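Local atomic coordinates of MMACHC-like protein (Caenorhabditis elegans, PDB entry 5UJC), a protein that binds cobalamin and probably removes the upper ligand of cyanocobalamin or methylcobalamin, using flavin and NADPH or glutathione. Residues E255-E258 against V259-P262. Residues are numbered along the deposited sequence; the frame is centred on the assembly and turned at random.
Sequences ERWE and VLRP
Helix 257-265, near the C-terminus, carries a side-on salt bridge between E258 and R261, three residues apart on the flank beside helix 83-89. The two side chains run alongside each other: NE of R261 reaches OE1 of E258 at 2.8 Å, almost straight at 176°, and NH2 of R261 meets the syn lone pair of OE2 of E258 at 2.8 Å. Carboxylate and guanidinium are nearly coplanar, 16° apart. The R261 side chain runs out extended and then turns at chi3 (-69°), which brings its NE/NH2 edge round to E258. R261 NH2 also pairs with D84, and NH1 with E265, which probably belongs to a tag; an alanine here would probably leave E258 and D84 without their shared cationic mate. Towards the protein, CD1 of L260 meets the W257 ring obliquely, 3.7 Å from CZ3, while NE1 of W257 bonds to O of V90 and its ring also meets that of F83. Along the backbone, V259 N bonds to R256 O, L260 N to W257 O and, at a longer 3.3 Å, R261 N to E258 O. These are i+3 to i backbone bonds, the 3-10 pattern, here joined by an i to i+3 Glu-Arg salt bridge, with W257 and L260 set against helix 62-80.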
ATOM      1  N   GLU A 255      -6.322   3.246 -20.033  1.00 17.59           N
ATOM      2  CA  GLU A 255      -6.764   2.006 -20.681  1.00 18.32           C
ATOM      3  C   GLU A 255      -7.487   1.068 -19.718  1.00 15.54           C
ATOM      4  O   GLU A 255      -7.887  -0.038 -20.104  1.00 18.17           O
ATOM      5  CB  GLU A 255      -5.557   1.264 -21.260  1.00 23.67           C
ATOM      6  CG  GLU A 255      -4.841   1.997 -22.365  1.00 27.34           C
ATOM      7  CD  GLU A 255      -3.576   1.276 -22.832  1.00 34.25           C
ATOM      8  OE1 GLU A 255      -3.416   0.049 -22.545  1.00 42.62           O
ATOM      9  OE2 GLU A 255      -2.737   1.938 -23.457  1.00 44.98           O
ATOM     10  N   ARG A 256      -7.667   1.486 -18.475  1.00 13.82           N
ATOM     11  CA  ARG A 256      -8.115   0.542 -17.440  1.00 14.45           C
ATOM     12  C   ARG A 256      -9.608   0.337 -17.370  1.00 13.93           C
ATOM     13  O   ARG A 256     -10.047  -0.721 -16.973  1.00 14.24           O
ATOM     14  CB  ARG A 256      -7.639   0.980 -16.088  1.00 12.93           C
ATOM     15  CG  ARG A 256      -6.145   0.858 -15.889  1.00 13.14           C
ATOM     16  CD  ARG A 256      -5.796   1.324 -14.530  1.00 12.87           C
ATOM     17  NE  ARG A 256      -4.375   1.287 -14.292  1.00 12.38           N
ATOM     18  CZ  ARG A 256      -3.814   1.637 -13.147  1.00 12.53           C
ATOM     19  NH1 ARG A 256      -4.569   2.132 -12.164  1.00 12.88           N
ATOM     20  NH2 ARG A 256      -2.506   1.483 -12.959  1.00 14.27           N
ATOM     21  N   TRP A 257     -10.388   1.384 -17.604  1.00 15.92           N
ATOM     22  CA  TRP A 257     -11.846   1.293 -17.353  1.00 14.99           C
ATOM     23  C   TRP A 257     -12.477   0.118 -18.110  1.00 13.53           C
ATOM     24  O   TRP A 257     -13.323  -0.558 -17.575  1.00 14.49           O
ATOM     25  CB  TRP A 257     -12.592   2.603 -17.699  1.00 16.19           C
ATOM     26  CG  TRP A 257     -12.894   3.496 -16.491  1.00 16.05           C
ATOM     27  CD1 TRP A 257     -12.457   4.778 -16.285  1.00 17.45           C
ATOM     28  CD2 TRP A 257     -13.766   3.189 -15.384  1.00 16.40           C
ATOM     29  NE1 TRP A 257     -12.974   5.272 -15.111  1.00 17.45           N
ATOM     30  CE2 TRP A 257     -13.791   4.326 -14.545  1.00 16.86           C
ATOM     31  CE3 TRP A 257     -14.506   2.071 -15.019  1.00 19.84           C
ATOM     32  CZ2 TRP A 257     -14.534   4.373 -13.361  1.00 18.30           C
ATOM     33  CZ3 TRP A 257     -15.258   2.121 -13.816  1.00 23.74           C
ATOM     34  CH2 TRP A 257     -15.252   3.261 -13.012  1.00 23.34           C
ATOM     35  N   GLU A 258     -12.020  -0.151 -19.330  1.00 14.75           N
ATOM     36  CA  GLU A 258     -12.601  -1.233 -20.117  1.00 14.13           C
ATOM     37  C   GLU A 258     -12.398  -2.618 -19.478  1.00 11.73           C
ATOM     38  O   GLU A 258     -13.230  -3.527 -19.677  1.00 15.19           O
ATOM     39  CB  GLU A 258     -12.086  -1.221 -21.560  1.00 17.42           C
ATOM     40  CG  GLU A 258     -12.724  -0.137 -22.441  1.00 22.92           C
ATOM     41  CD  GLU A 258     -14.247  -0.240 -22.553  1.00 24.35           C
ATOM     42  OE1 GLU A 258     -14.804  -1.375 -22.562  1.00 22.88           O
ATOM     43  OE2 GLU A 258     -14.892   0.817 -22.680  1.00 26.37           O
ATOM     44  N   VAL A 259     -11.366  -2.757 -18.650  1.00 11.49           N
ATOM     45  CA  VAL A 259     -11.151  -3.999 -17.900  1.00 11.13           C
ATOM     46  C   VAL A 259     -12.334  -4.279 -16.938  1.00 12.43           C
ATOM     47  O   VAL A 259     -12.653  -5.439 -16.645  1.00 13.10           O
ATOM     48  CB  VAL A 259      -9.800  -3.939 -17.138  1.00 12.42           C
ATOM     49  CG1 VAL A 259      -9.590  -5.173 -16.285  1.00 13.82           C
ATOM     50  CG2 VAL A 259      -8.656  -3.786 -18.127  1.00 13.97           C
ATOM     51  N   LEU A 260     -12.997  -3.208 -16.480  1.00  9.95           N
ATOM     52  CA  LEU A 260     -14.070  -3.321 -15.501  1.00  9.83           C
ATOM     53  C   LEU A 260     -15.456  -3.476 -16.101  1.00 10.31           C
ATOM     54  O   LEU A 260     -16.401  -3.780 -15.372  1.00 11.28           O
ATOM     55  CB  LEU A 260     -14.069  -2.102 -14.581  1.00 10.40           C
ATOM     56  CG  LEU A 260     -12.758  -1.819 -13.874  1.00 12.26           C
ATOM     57  CD1 LEU A 260     -12.948  -0.669 -12.894  1.00 14.49           C
ATOM     58  CD2 LEU A 260     -12.182  -3.033 -13.115  1.00 15.36           C
ATOM     59  N   ARG A 261     -15.597  -3.273 -17.410  1.00 11.17           N
ATOM     60  CA  ARG A 261     -16.915  -3.293 -18.027  1.00 10.29           C
ATOM     61  C   ARG A 261     -17.741  -4.583 -17.670  1.00 12.35           C
ATOM     62  O   ARG A 261     -18.923  -4.485 -17.282  1.00 13.20           O
ATOM     63  CB  ARG A 261     -16.842  -3.069 -19.536  1.00 11.95           C
ATOM     64  CG  ARG A 261     -18.217  -2.991 -20.198  1.00 12.20           C
ATOM     65  CD  ARG A 261     -18.116  -2.849 -21.699  1.00 14.14           C
ATOM     66  NE  ARG A 261     -17.573  -1.551 -22.092  1.00 15.98           N
ATOM     67  CZ  ARG A 261     -18.303  -0.445 -22.294  1.00 17.96           C
ATOM     68  NH1 ARG A 261     -19.618  -0.447 -22.140  1.00 20.75           N
ATOM     69  NH2 ARG A 261     -17.709   0.676 -22.652  1.00 20.92           N
ATOM     70  N   PRO A 262     -17.104  -5.763 -17.711  1.00 13.82           N
ATOM     71  CA  PRO A 262     -17.883  -6.966 -17.395  1.00 13.95           C
ATOM     72  C   PRO A 262     -18.523  -7.003 -15.987  1.00 13.83           C
ATOM     73  O   PRO A 262     -19.543  -7.647 -15.812  1.00 15.35           O
ATOM     74  CB  PRO A 262     -16.868  -8.109 -17.568  1.00 15.29           C
ATOM     75  CG  PRO A 262     -15.895  -7.589 -18.579  1.00 14.98           C
ATOM     76  CD  PRO A 262     -15.755  -6.113 -18.221  1.00 13.89           C
TER